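Local coordinates for angiotensin-converting enzyme (Anopheles gambiae, PDB 6S1Y), which is a zinc metalloprotease of the angiotensin-converting enzyme family that probably trims peptides from their C-terminal end, at residues K271-Q282 with L401-Y410. Numbering follows the deposited sequence.
Sequences KLLDVTDEMIRQ and LKKVGLLKDY
Gly-405 O is gripped by the amide of Gln-282, whose NE2 donates a nearly straight bond (3.1 Å, 166°) from above the carbonyl plane, and more weakly by Lys-408 NZ. Gln-282 NE2 also donates to Glu-278 OE1 at 3.0 Å; a glutamine amide has two N-H groups for two acceptors, which fixes its rotation. That carboxylate oxygen binds Arg-281 NH2 through its syn lone pair and forms a long salt bridge to Lys-408 NZ, its charge probably offsetting the closeness of the two cations. Glycine suits position 405, where positive phi closes the helix in a Schellman motif. Farther in, Leu-406 packs against Val-275 through CB and against Met-279 CG through CD2 (3.6 Å). The branched, apolar Leu-407 and Leu-273 meet CD2 to CD2 at a tight 3.5 Å. With CG anti to the backbone N (chi1 -170°), Lys-271 lays its aliphatic stem across one face of the Tyr-410 ring, a CH-pi contact from CG, while its amino end reaches a water shared with Lys-408 N. The contact joins helix 276-281 and its preceding loop to the turn after helix 398-403, with helix 349-368 against Val-275, Met-279 and Leu-406, and helix 414-429 against Leu-273 and Tyr-410.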
loop_
_atom_site.group_PDB
_atom_site.type_symbol
_atom_site.label_atom_id
_atom_site.label_comp_id
_atom_site.label_asym_id
_atom_site.label_seq_id
_atom_site.Cartn_x
_atom_site.Cartn_y
_atom_site.Cartn_z
ATOM N N LYS A 271 23.358 8.494 -17.375
ATOM C CA LYS A 271 22.653 7.233 -17.243
ATOM C C LYS A 271 21.401 7.397 -16.395
ATOM O O LYS A 271 21.427 7.992 -15.315
ATOM C CB LYS A 271 23.565 6.171 -16.626
ATOM C CG LYS A 271 22.977 4.795 -16.675
ATOM C CD LYS A 271 23.086 4.237 -18.081
ATOM C CE LYS A 271 22.317 2.935 -18.225
ATOM N NZ LYS A 271 22.402 2.426 -19.600
ATOM N N LEU A 272 20.303 6.856 -16.906
ATOM C CA LEU A 272 19.019 6.787 -16.227
ATOM C C LEU A 272 18.710 5.331 -15.865
ATOM O O LEU A 272 19.330 4.393 -16.369
ATOM C CB LEU A 272 17.925 7.375 -17.120
ATOM C CG LEU A 272 18.201 8.818 -17.541
ATOM C CD1 LEU A 272 17.071 9.361 -18.386
ATOM C CD2 LEU A 272 18.396 9.730 -16.333
ATOM N N LEU A 273 17.749 5.151 -14.971
ATOM C CA LEU A 273 17.537 3.864 -14.325
ATOM C C LEU A 273 16.120 3.328 -14.509
ATOM O O LEU A 273 15.582 2.703 -13.593
ATOM C CB LEU A 273 17.860 3.971 -12.836
ATOM C CG LEU A 273 19.314 4.320 -12.536
ATOM C CD1 LEU A 273 19.393 4.833 -11.111
ATOM C CD2 LEU A 273 20.218 3.124 -12.740
ATOM N N ASP A 274 15.500 3.581 -15.657
ATOM C CA ASP A 274 14.261 2.908 -16.034
ATOM C C ASP A 274 14.615 1.738 -16.963
ATOM O O ASP A 274 15.061 1.945 -18.096
ATOM C CB ASP A 274 13.279 3.859 -16.712
ATOM C CG ASP A 274 11.917 3.219 -16.941
ATOM O OD1 ASP A 274 11.780 2.007 -16.652
ATOM O OD2 ASP A 274 10.984 3.931 -17.398
ATOM N N VAL A 275 14.395 0.522 -16.481
ATOM C CA VAL A 275 14.776 -0.692 -17.171
ATOM C C VAL A 275 13.619 -1.259 -17.997
ATOM O O VAL A 275 13.673 -2.414 -18.424
ATOM C CB VAL A 275 15.328 -1.745 -16.213
ATOM C CG1 VAL A 275 16.417 -1.168 -15.379
ATOM C CG2 VAL A 275 14.209 -2.301 -15.321
ATOM N N THR A 276 12.565 -0.473 -18.207
ATOM C CA THR A 276 11.416 -0.975 -18.935
ATOM C C THR A 276 11.803 -1.413 -20.340
ATOM O O THR A 276 11.417 -2.502 -20.788
ATOM C CB THR A 276 10.310 0.075 -19.009
ATOM O OG1 THR A 276 9.782 0.300 -17.694
ATOM C CG2 THR A 276 9.192 -0.402 -19.937
ATOM N N ASP A 277 12.551 -0.574 -21.061
ATOM C CA ASP A 277 12.881 -0.900 -22.443
ATOM C C ASP A 277 13.731 -2.167 -22.542
ATOM O O ASP A 277 13.606 -2.923 -23.509
ATOM C CB ASP A 277 13.606 0.269 -23.113
ATOM C CG ASP A 277 12.709 1.479 -23.304
ATOM O OD1 ASP A 277 11.484 1.375 -23.061
ATOM O OD2 ASP A 277 13.235 2.550 -23.687
ATOM N N GLU A 278 14.606 -2.416 -21.565
ATOM C CA GLU A 278 15.384 -3.651 -21.578
ATOM C C GLU A 278 14.518 -4.849 -21.222
ATOM O O GLU A 278 14.727 -5.946 -21.752
ATOM C CB GLU A 278 16.553 -3.555 -20.608
ATOM C CG GLU A 278 17.702 -2.756 -21.147
ATOM C CD GLU A 278 18.362 -3.451 -22.327
ATOM O OE1 GLU A 278 18.456 -4.700 -22.296
ATOM O OE2 GLU A 278 18.770 -2.756 -23.283
ATOM N N MET A 279 13.552 -4.668 -20.309
ATOM C CA MET A 279 12.624 -5.754 -20.008
ATOM C C MET A 279 11.872 -6.171 -21.266
ATOM O O MET A 279 11.779 -7.359 -21.592
ATOM C CB MET A 279 11.623 -5.341 -18.924
ATOM C CG MET A 279 12.163 -5.194 -17.522
ATOM S SD MET A 279 10.862 -4.431 -16.474
ATOM C CE MET A 279 9.842 -5.845 -16.040
ATOM N N ILE A 280 11.315 -5.194 -21.976
ATOM C CA ILE A 280 10.596 -5.481 -23.211
ATOM C C ILE A 280 11.523 -6.140 -24.217
ATOM O O ILE A 280 11.195 -7.172 -24.814
ATOM C CB ILE A 280 9.983 -4.185 -23.772
ATOM C CG1 ILE A 280 8.816 -3.749 -22.888
ATOM C CG2 ILE A 280 9.556 -4.360 -25.215
ATOM C CD1 ILE A 280 8.369 -2.323 -23.132
ATOM N N ARG A 281 12.699 -5.542 -24.421
ATOM C CA ARG A 281 13.641 -5.999 -25.436
ATOM C C ARG A 281 14.147 -7.406 -25.147
ATOM O O ARG A 281 14.480 -8.149 -26.081
ATOM C CB ARG A 281 14.802 -5.001 -25.500
ATOM C CG ARG A 281 15.765 -5.203 -26.631
ATOM C CD ARG A 281 17.009 -4.331 -26.451
ATOM N NE ARG A 281 17.862 -4.829 -25.371
ATOM C CZ ARG A 281 18.649 -5.899 -25.466
ATOM N NH1 ARG A 281 18.700 -6.600 -26.593
ATOM N NH2 ARG A 281 19.385 -6.278 -24.428
ATOM N N GLN A 282 14.233 -7.792 -23.872
ATOM C CA GLN A 282 14.621 -9.142 -23.500
ATOM C C GLN A 282 13.423 -10.100 -23.450
ATOM O O GLN A 282 13.533 -11.197 -22.880
ATOM C CB GLN A 282 15.368 -9.116 -22.160
ATOM C CG GLN A 282 16.841 -8.705 -22.300
ATOM C CD GLN A 282 17.550 -8.453 -20.979
ATOM O OE1 GLN A 282 17.461 -9.256 -20.037
ATOM N NE2 GLN A 282 18.269 -7.324 -20.900
ATOM N N LEU A 401 20.459 -4.523 -10.716
ATOM C CA LEU A 401 19.973 -4.497 -12.090
ATOM C C LEU A 401 21.073 -4.860 -13.072
ATOM O O LEU A 401 20.790 -5.369 -14.159
ATOM C CB LEU A 401 19.412 -3.116 -12.410
ATOM C CG LEU A 401 18.262 -2.683 -11.494
ATOM C CD1 LEU A 401 18.009 -1.188 -11.599
ATOM C CD2 LEU A 401 17.003 -3.509 -11.828
ATOM N N LYS A 402 22.330 -4.575 -12.722
ATOM C CA LYS A 402 23.444 -5.006 -13.567
ATOM C C LYS A 402 23.633 -6.518 -13.472
ATOM O O LYS A 402 23.723 -7.203 -14.495
ATOM C CB LYS A 402 24.719 -4.249 -13.182
ATOM C CG LYS A 402 24.831 -2.873 -13.845
ATOM C CD LYS A 402 26.250 -2.304 -13.793
ATOM C CE LYS A 402 26.499 -1.504 -12.523
ATOM N NZ LYS A 402 27.940 -1.535 -12.114
ATOM N N LYS A 403 23.624 -7.064 -12.253
ATOM C CA LYS A 403 23.691 -8.511 -12.066
ATOM C C LYS A 403 22.725 -9.244 -12.997
ATOM O O LYS A 403 23.126 -10.112 -13.777
ATOM C CB LYS A 403 23.375 -8.876 -10.613
ATOM C CG LYS A 403 24.531 -8.765 -9.644
ATOM C CD LYS A 403 24.083 -9.106 -8.216
ATOM C CE LYS A 403 25.075 -8.558 -7.180
ATOM N NZ LYS A 403 24.468 -8.381 -5.825
ATOM N N VAL A 404 21.427 -8.906 -12.911
ATOM C CA VAL A 404 20.389 -9.604 -13.669
ATOM C C VAL A 404 20.316 -9.125 -15.097
ATOM O O VAL A 404 19.419 -9.549 -15.851
ATOM C CB VAL A 404 19.012 -9.447 -12.989
ATOM C CG1 VAL A 404 19.084 -9.894 -11.543
ATOM C CG2 VAL A 404 18.521 -7.988 -13.068
ATOM N N GLY A 405 21.214 -8.248 -15.513
ATOM C CA GLY A 405 21.303 -7.902 -16.907
ATOM C C GLY A 405 20.306 -6.885 -17.395
ATOM O O GLY A 405 20.191 -6.698 -18.612
ATOM N N LEU A 406 19.582 -6.210 -16.495
ATOM C CA LEU A 406 18.581 -5.253 -16.932
ATOM C C LEU A 406 19.148 -3.861 -17.127
ATOM O O LEU A 406 18.463 -3.001 -17.684
ATOM C CB LEU A 406 17.432 -5.177 -15.942
ATOM C CG LEU A 406 16.443 -6.322 -16.051
ATOM C CD1 LEU A 406 15.543 -6.355 -14.847
ATOM C CD2 LEU A 406 15.622 -6.226 -17.325
ATOM N N LEU A 407 20.376 -3.627 -16.685
ATOM C CA LEU A 407 21.030 -2.331 -16.804
ATOM C C LEU A 407 22.386 -2.555 -17.450
ATOM O O LEU A 407 23.215 -3.298 -16.920
ATOM C CB LEU A 407 21.162 -1.672 -15.433
ATOM C CG LEU A 407 21.532 -0.193 -15.362
ATOM C CD1 LEU A 407 20.528 0.680 -16.075
ATOM C CD2 LEU A 407 21.657 0.189 -13.890
ATOM N N LYS A 408 22.595 -1.955 -18.617
ATOM C CA LYS A 408 23.882 -2.057 -19.289
ATOM C C LYS A 408 24.936 -1.282 -18.505
ATOM O O LYS A 408 24.632 -0.354 -17.748
ATOM C CB LYS A 408 23.782 -1.522 -20.717
ATOM C CG LYS A 408 22.682 -2.186 -21.556
ATOM C CD LYS A 408 22.948 -3.677 -21.740
ATOM C CE LYS A 408 21.690 -4.512 -21.496
ATOM N NZ LYS A 408 21.997 -5.980 -21.335
ATOM N N ASP A 409 26.192 -1.672 -18.687
ATOM C CA ASP A 409 27.248 -1.033 -17.922
ATOM C C ASP A 409 27.411 0.418 -18.369
ATOM O O ASP A 409 27.029 0.808 -19.475
ATOM C CB ASP A 409 28.567 -1.789 -18.063
ATOM C CG ASP A 409 29.410 -1.717 -16.796
ATOM O OD1 ASP A 409 29.152 -0.825 -15.956
ATOM O OD2 ASP A 409 30.324 -2.554 -16.629
ATOM N N TYR A 410 27.974 1.224 -17.480
ATOM C CA TYR A 410 28.100 2.652 -17.724
ATOM C C TYR A 410 29.146 3.198 -16.766
ATOM O O TYR A 410 29.409 2.614 -15.710
ATOM C CB TYR A 410 26.756 3.363 -17.511
ATOM C CG TYR A 410 26.280 3.174 -16.093
ATOM C CD1 TYR A 410 25.494 2.080 -15.744
ATOM C CD2 TYR A 410 26.671 4.048 -15.090
ATOM C CE1 TYR A 410 25.083 1.875 -14.433
ATOM C CE2 TYR A 410 26.263 3.857 -13.776
ATOM C CZ TYR A 410 25.465 2.768 -13.453
ATOM O OH TYR A 410 25.068 2.587 -12.142
HETATM O O HOH W 1 20.755 -0.136 -19.839
HETATM O O HOH W 2 17.598 -9.445 -17.634
#